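Local coordinates for protein 23S rRNA (guanine(2535)-N(1))-methyltransferase (Streptomyces viridochromogenes, PDB 1O9G) that methylates guanine-2535 of 23S ribosomal RNA at N1, using S-adenosyl-L-methionine as methyl donor, and so confers resistance to the antibiotic avilamycin, at residues A[99-105]-A[137-141]; A[170-176]-A[208-214]. The protein carries 3 engineered substitutions. All coordinates share one frame; numbering follows the deposited sequence.

Contact 1. Residues A[99-105]-A[137-141]; sequences LLSPAGL and RLTAE
Pro-102, in the first turn of helix 102-119, and Thr-139, in the last turn of helix 122-140, bring the two backbones to their nearest approach, 6.7 Å between CA atoms, so the start of one helix lies beside the end of the next. Leu-138 carries most of the contact. Its CG stands anti to the backbone N (chi1 176°), and chi2 of 66° turns methyl CD2 forward into the turn that leads into helix 102-119. There CD2 sits 3.5 Å from Leu-100 O and equally close to the carbonyl carbon of Ser-101. The same methyl meets the proline ring at its CD, 3.7 Å from Leu-138 CD2, the two side chains crossing at about a right angle. From the helix side Leu-105 reaches back, its CD1 3.8 Å from Leu-138 CD2. One methyl thus touches backbone, ring and a second leucine. Farther out, Thr-139 OG1 lies 3.8 Å from Pro-102 CG, a van der Waals contact with a ring carbon; the hydroxyl's polar partner is Arg-135 O, one turn back in its own helix. Ser-101 is the N-cap of helix 102-119: its OG accepts from Gly-104 N over 3.1 Å, at an N-H...O angle of 161°. Behind the pair, Leu-71 of helix 64-72 touches both Leu-138 and Leu-100, which carries the packing on to the body of the domain. With 190 Å² buried in all, and none of its polar groups bonded across the two segments, the chemistry implies a small apolar junction in a helical hairpin, held by shape and van der Waals contact rather than by directional bonds.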
loop_
_atom_site.group_PDB
_atom_site.type_symbol
_atom_site.label_atom_id
_atom_site.label_comp_id
_atom_site.label_asym_id
_atom_site.label_seq_id
_atom_site.Cartn_x
_atom_site.Cartn_y
_atom_site.Cartn_z
ATOM N N LEU A 99 -8.594 -10.633 -2.089
ATOM C CA LEU A 99 -9.772 -9.783 -2.080
ATOM C C LEU A 99 -9.856 -8.794 -3.236
ATOM O O LEU A 99 -10.848 -8.085 -3.361
ATOM C CB LEU A 99 -9.856 -9.019 -0.748
ATOM C CG LEU A 99 -9.873 -9.918 0.496
ATOM C CD1 LEU A 99 -9.741 -9.042 1.707
ATOM C CD2 LEU A 99 -11.126 -10.761 0.556
ATOM N N LEU A 100 -8.844 -8.757 -4.087
ATOM C CA LEU A 100 -8.845 -7.870 -5.249
ATOM C C LEU A 100 -9.569 -8.476 -6.438
ATOM O O LEU A 100 -9.553 -7.881 -7.509
ATOM C CB LEU A 100 -7.430 -7.461 -5.620
ATOM C CG LEU A 100 -6.746 -6.633 -4.551
ATOM C CD1 LEU A 100 -5.347 -6.360 -4.957
ATOM C CD2 LEU A 100 -7.491 -5.316 -4.273
ATOM N N SER A 101 -10.180 -9.635 -6.269
ATOM C CA SER A 101 -11.078 -10.151 -7.303
ATOM C C SER A 101 -12.473 -10.362 -6.751
ATOM O O SER A 101 -12.647 -10.611 -5.560
ATOM C CB SER A 101 -10.566 -11.439 -7.913
ATOM O OG SER A 101 -10.845 -12.522 -7.062
ATOM N N PRO A 102 -13.491 -10.259 -7.592
ATOM C CA PRO A 102 -14.834 -10.629 -7.118
ATOM C C PRO A 102 -14.904 -12.023 -6.494
ATOM O O PRO A 102 -15.563 -12.146 -5.442
ATOM C CB PRO A 102 -15.695 -10.500 -8.366
ATOM C CG PRO A 102 -14.987 -9.446 -9.183
ATOM C CD PRO A 102 -13.521 -9.736 -8.967
ATOM N N ALA A 103 -14.194 -13.009 -7.024
ATOM C CA ALA A 103 -14.239 -14.368 -6.467
ATOM C C ALA A 103 -13.676 -14.382 -5.052
ATOM O O ALA A 103 -14.200 -15.057 -4.197
ATOM C CB ALA A 103 -13.489 -15.376 -7.334
ATOM N N GLY A 104 -12.611 -13.643 -4.800
ATOM C CA GLY A 104 -12.044 -13.577 -3.464
ATOM C C GLY A 104 -12.963 -12.938 -2.448
ATOM O O GLY A 104 -13.070 -13.363 -1.271
ATOM N N LEU A 105 -13.660 -11.901 -2.887
ATOM C CA LEU A 105 -14.628 -11.227 -2.030
ATOM C C LEU A 105 -15.831 -12.121 -1.779
ATOM O O LEU A 105 -16.349 -12.135 -0.675
ATOM C CB LEU A 105 -15.039 -9.874 -2.609
ATOM C CG LEU A 105 -13.966 -8.815 -2.385
ATOM C CD1 LEU A 105 -14.146 -7.643 -3.332
ATOM C CD2 LEU A 105 -13.939 -8.352 -0.942
ATOM N N ARG A 137 -18.783 -2.723 -5.793
ATOM C CA ARG A 137 -17.952 -1.609 -6.235
ATOM C C ARG A 137 -16.798 -2.086 -7.133
ATOM O O ARG A 137 -16.578 -1.497 -8.190
ATOM C CB ARG A 137 -17.433 -0.767 -5.045
ATOM C CG ARG A 137 -18.508 0.082 -4.407
ATOM C CD ARG A 137 -18.040 1.145 -3.408
ATOM N NE ARG A 137 -17.538 0.614 -2.134
ATOM C CZ ARG A 137 -18.290 0.310 -1.070
ATOM N NH1 ARG A 137 -19.616 0.442 -1.099
ATOM N NH2 ARG A 137 -17.715 -0.126 0.049
ATOM N N LEU A 138 -16.144 -3.175 -6.763
ATOM C CA LEU A 138 -15.032 -3.687 -7.533
ATOM C C LEU A 138 -15.484 -4.064 -8.946
ATOM O O LEU A 138 -14.836 -3.725 -9.936
ATOM C CB LEU A 138 -14.367 -4.877 -6.833
ATOM C CG LEU A 138 -13.227 -5.620 -7.548
ATOM C CD1 LEU A 138 -12.039 -4.690 -7.693
ATOM C CD2 LEU A 138 -12.832 -6.845 -6.793
ATOM N N THR A 139 -16.601 -4.764 -9.042
ATOM C CA THR A 139 -17.168 -5.202 -10.304
ATOM C C THR A 139 -17.474 -4.001 -11.201
ATOM O O THR A 139 -17.150 -4.019 -12.389
ATOM C CB THR A 139 -18.443 -6.016 -10.002
ATOM O OG1 THR A 139 -18.068 -7.207 -9.292
ATOM C CG2 THR A 139 -19.137 -6.487 -11.263
ATOM N N ALA A 140 -18.096 -2.965 -10.641
ATOM C CA ALA A 140 -18.481 -1.788 -11.411
ATOM C C ALA A 140 -17.298 -0.881 -11.791
ATOM O O ALA A 140 -17.360 -0.189 -12.782
ATOM C CB ALA A 140 -19.561 -0.996 -10.684
ATOM N N GLU A 141 -16.225 -0.928 -11.020
ATOM C CA GLU A 141 -15.098 0.002 -11.169
ATOM C C GLU A 141 -13.922 -0.577 -11.961
ATOM O O GLU A 141 -12.877 0.068 -12.066
ATOM C CB GLU A 141 -14.665 0.515 -9.777
ATOM C CG GLU A 141 -15.736 1.384 -9.133
ATOM C CD GLU A 141 -15.546 1.700 -7.651
ATOM O OE1 GLU A 141 -14.468 1.434 -7.094
ATOM O OE2 GLU A 141 -16.536 2.199 -7.063
#

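Contact 2. Residues A[170-176]-A[208-214]; sequences DVVLTDL and AVIAVTD
Strands 171-175 and 209-214 run parallel, their axes 4.7 Å apart and 7° from alignment, and six backbone hydrogen bonds join the segments from Asp-170 to Leu-176. On the first segment, Val-172 and Thr-174 each use both N and O: Val-172 N donates to Val-209 O (2.9 Å) and its O accepts from Ala-211 N (2.8 Å), while Thr-174 N donates to Ala-211 O and its O accepts from Thr-213 N. Asp-170 O accepts from Val-209 N, and Leu-176 N donates to Thr-213 O, N-H...O angle 169°. The residues between, Val-171 and Leu-173, turn their polar backbone the other way, to Thr-54 and Trp-56, but their CA atoms still face Val-209 O and Ala-211 O, each 3.3 Å away. Side-chain polar atoms find partners beyond the pair: Thr-174 OG1 binds Asp-57 OD1, Thr-213 OG1 binds Ser-236 O, Asp-170 OD2 accepts from Thr-54 N, and Asp-214 OD2 from Val-188 N. Asp-175 OD1 and Thr-213 O, 3.3 Å apart, are two acceptors and make no bond. With Thr-213 OG1 anti to the backbone N (chi1 180°), its CG2 meets Thr-174 O at 3.5 Å. The Leu-176 and Asp-214 side chains cross at about a right angle, CD1 to OD2 3.6 Å. Those of Val-172 and Ile-210 lie side by side, and both touch Leu-200. That leucine belongs to helix 190-203, the crossover of this beta-alpha-beta unit, while strand 53-57 flanks 171-175 and the antiparallel strand 235-241 flanks 209-214, placing the pair inside the Rossmann-like sheet.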
loop_
_atom_site.group_PDB
_atom_site.type_symbol
_atom_site.label_atom_id
_atom_site.label_comp_id
_atom_site.label_asym_id
_atom_site.label_seq_id
_atom_site.Cartn_x
_atom_site.Cartn_y
_atom_site.Cartn_z
ATOM N N ASP A 170 4.387 3.111 -11.729
ATOM C CA ASP A 170 4.329 4.565 -11.708
ATOM C C ASP A 170 4.387 5.137 -10.298
ATOM O O ASP A 170 4.776 6.266 -10.126
ATOM C CB ASP A 170 3.052 5.041 -12.391
ATOM C CG ASP A 170 2.825 4.359 -13.725
ATOM O OD1 ASP A 170 3.542 4.695 -14.691
ATOM O OD2 ASP A 170 2.017 3.420 -13.867
ATOM N N VAL A 171 3.919 4.371 -9.315
ATOM C CA VAL A 171 3.874 4.789 -7.928
ATOM C C VAL A 171 4.355 3.638 -7.071
ATOM O O VAL A 171 3.908 2.501 -7.246
ATOM C CB VAL A 171 2.450 5.225 -7.492
ATOM C CG1 VAL A 171 2.412 5.631 -6.017
ATOM C CG2 VAL A 171 1.935 6.382 -8.375
ATOM N N VAL A 172 5.268 3.952 -6.166
ATOM C CA VAL A 172 5.591 3.106 -5.030
ATOM C C VAL A 172 5.001 3.803 -3.805
ATOM O O VAL A 172 5.157 5.000 -3.626
ATOM C CB VAL A 172 7.089 2.963 -4.866
ATOM C CG1 VAL A 172 7.425 2.372 -3.464
ATOM C CG2 VAL A 172 7.659 2.143 -5.986
ATOM N N LEU A 173 4.332 3.037 -2.955
ATOM C CA LEU A 173 3.770 3.594 -1.723
ATOM C C LEU A 173 3.951 2.528 -0.664
ATOM O O LEU A 173 3.468 1.419 -0.809
ATOM C CB LEU A 173 2.313 4.008 -1.909
ATOM C CG LEU A 173 1.656 4.867 -0.833
ATOM C CD1 LEU A 173 0.423 5.577 -1.400
ATOM C CD2 LEU A 173 1.266 4.080 0.391
ATOM N N THR A 174 4.694 2.864 0.387
ATOM C CA THR A 174 4.961 1.914 1.432
ATOM C C THR A 174 5.111 2.567 2.803
ATOM O O THR A 174 5.562 3.683 2.928
ATOM C CB THR A 174 6.186 1.072 1.042
ATOM O OG1 THR A 174 6.250 -0.094 1.858
ATOM C CG2 THR A 174 7.483 1.856 1.223
ATOM N N ASP A 175 4.692 1.820 3.810
ATOM C CA ASP A 175 4.856 2.146 5.203
ATOM C C ASP A 175 6.105 1.417 5.648
ATOM O O ASP A 175 6.211 0.190 5.513
ATOM C CB ASP A 175 3.617 1.661 5.977
ATOM C CG ASP A 175 3.575 2.122 7.409
ATOM O OD1 ASP A 175 4.232 3.119 7.773
ATOM O OD2 ASP A 175 2.902 1.500 8.260
ATOM N N LEU A 176 7.073 2.148 6.168
ATOM C CA LEU A 176 8.390 1.561 6.402
ATOM C C LEU A 176 8.291 0.476 7.470
ATOM O O LEU A 176 7.531 0.615 8.431
ATOM C CB LEU A 176 9.421 2.635 6.747
ATOM C CG LEU A 176 9.758 3.615 5.615
ATOM C CD1 LEU A 176 10.736 4.689 6.032
ATOM C CD2 LEU A 176 10.260 2.867 4.368
ATOM N N ALA A 208 8.489 7.796 -12.071
ATOM C CA ALA A 208 7.795 7.171 -10.969
ATOM C C ALA A 208 7.917 8.025 -9.709
ATOM O O ALA A 208 8.983 8.565 -9.405
ATOM C CB ALA A 208 8.367 5.803 -10.689
ATOM N N VAL A 209 6.839 8.068 -8.949
ATOM C CA VAL A 209 6.781 8.725 -7.649
ATOM C C VAL A 209 6.895 7.667 -6.572
ATOM O O VAL A 209 6.097 6.724 -6.532
ATOM C CB VAL A 209 5.489 9.502 -7.495
ATOM C CG1 VAL A 209 5.363 10.128 -6.119
ATOM C CG2 VAL A 209 5.363 10.562 -8.619
ATOM N N ILE A 210 7.883 7.856 -5.710
ATOM C CA ILE A 210 8.121 7.006 -4.555
ATOM C C ILE A 210 7.650 7.726 -3.300
ATOM O O ILE A 210 8.196 8.738 -2.918
ATOM C CB ILE A 210 9.593 6.623 -4.402
ATOM C CG1 ILE A 210 10.136 5.965 -5.675
ATOM C CG2 ILE A 210 9.759 5.700 -3.215
ATOM C CD1 ILE A 210 11.613 5.953 -5.764
ATOM N N ALA A 211 6.666 7.133 -2.633
ATOM C CA ALA A 211 6.054 7.725 -1.430
ATOM C C ALA A 211 6.317 6.750 -0.273
ATOM O O ALA A 211 5.944 5.586 -0.320
ATOM C CB ALA A 211 4.599 7.916 -1.608
ATOM N N VAL A 212 6.969 7.260 0.761
ATOM C CA VAL A 212 7.225 6.492 1.976
ATOM C C VAL A 212 6.664 7.212 3.192
ATOM O O VAL A 212 6.680 8.434 3.273
ATOM C CB VAL A 212 8.723 6.202 2.135
ATOM C CG1 VAL A 212 9.266 5.473 0.916
ATOM C CG2 VAL A 212 9.511 7.449 2.326
ATOM N N THR A 213 6.185 6.435 4.144
ATOM C CA THR A 213 5.619 6.958 5.374
ATOM C C THR A 213 6.196 6.212 6.582
ATOM O O THR A 213 6.624 5.058 6.483
ATOM C CB THR A 213 4.071 6.933 5.293
ATOM O OG1 THR A 213 3.506 7.442 6.495
ATOM C CG2 THR A 213 3.520 5.528 5.125
ATOM N N ASP A 214 6.248 6.904 7.712
ATOM C CA ASP A 214 6.905 6.425 8.941
ATOM C C ASP A 214 6.249 7.121 10.124
ATOM O O ASP A 214 5.570 8.129 9.961
ATOM C CB ASP A 214 8.390 6.811 8.893
ATOM C CG ASP A 214 9.309 5.890 9.693
ATOM O OD1 ASP A 214 8.870 5.164 10.619
ATOM O OD2 ASP A 214 10.536 5.859 9.460
#

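How the contacts relate
Contact 2 lies in the core, its centre about 8 Å from that of the chain, whereas contact 1 sits about 17 Å out and is only partly buried. The centres of the two are about 24 Å apart, and their nearest atoms about 12 Å, so neither touches the other and they share no helix or strand. Each closes the same span, 31 intervening residues, but in a different way: nearly all helix for 99-105 with 137-141, a helical crossover between neighbouring strands for 170-176 with 208-214. Contact 2 buries 580 Å² against 190 Å² and relies on backbone hydrogen bonding, while contact 1 relies on apolar packing.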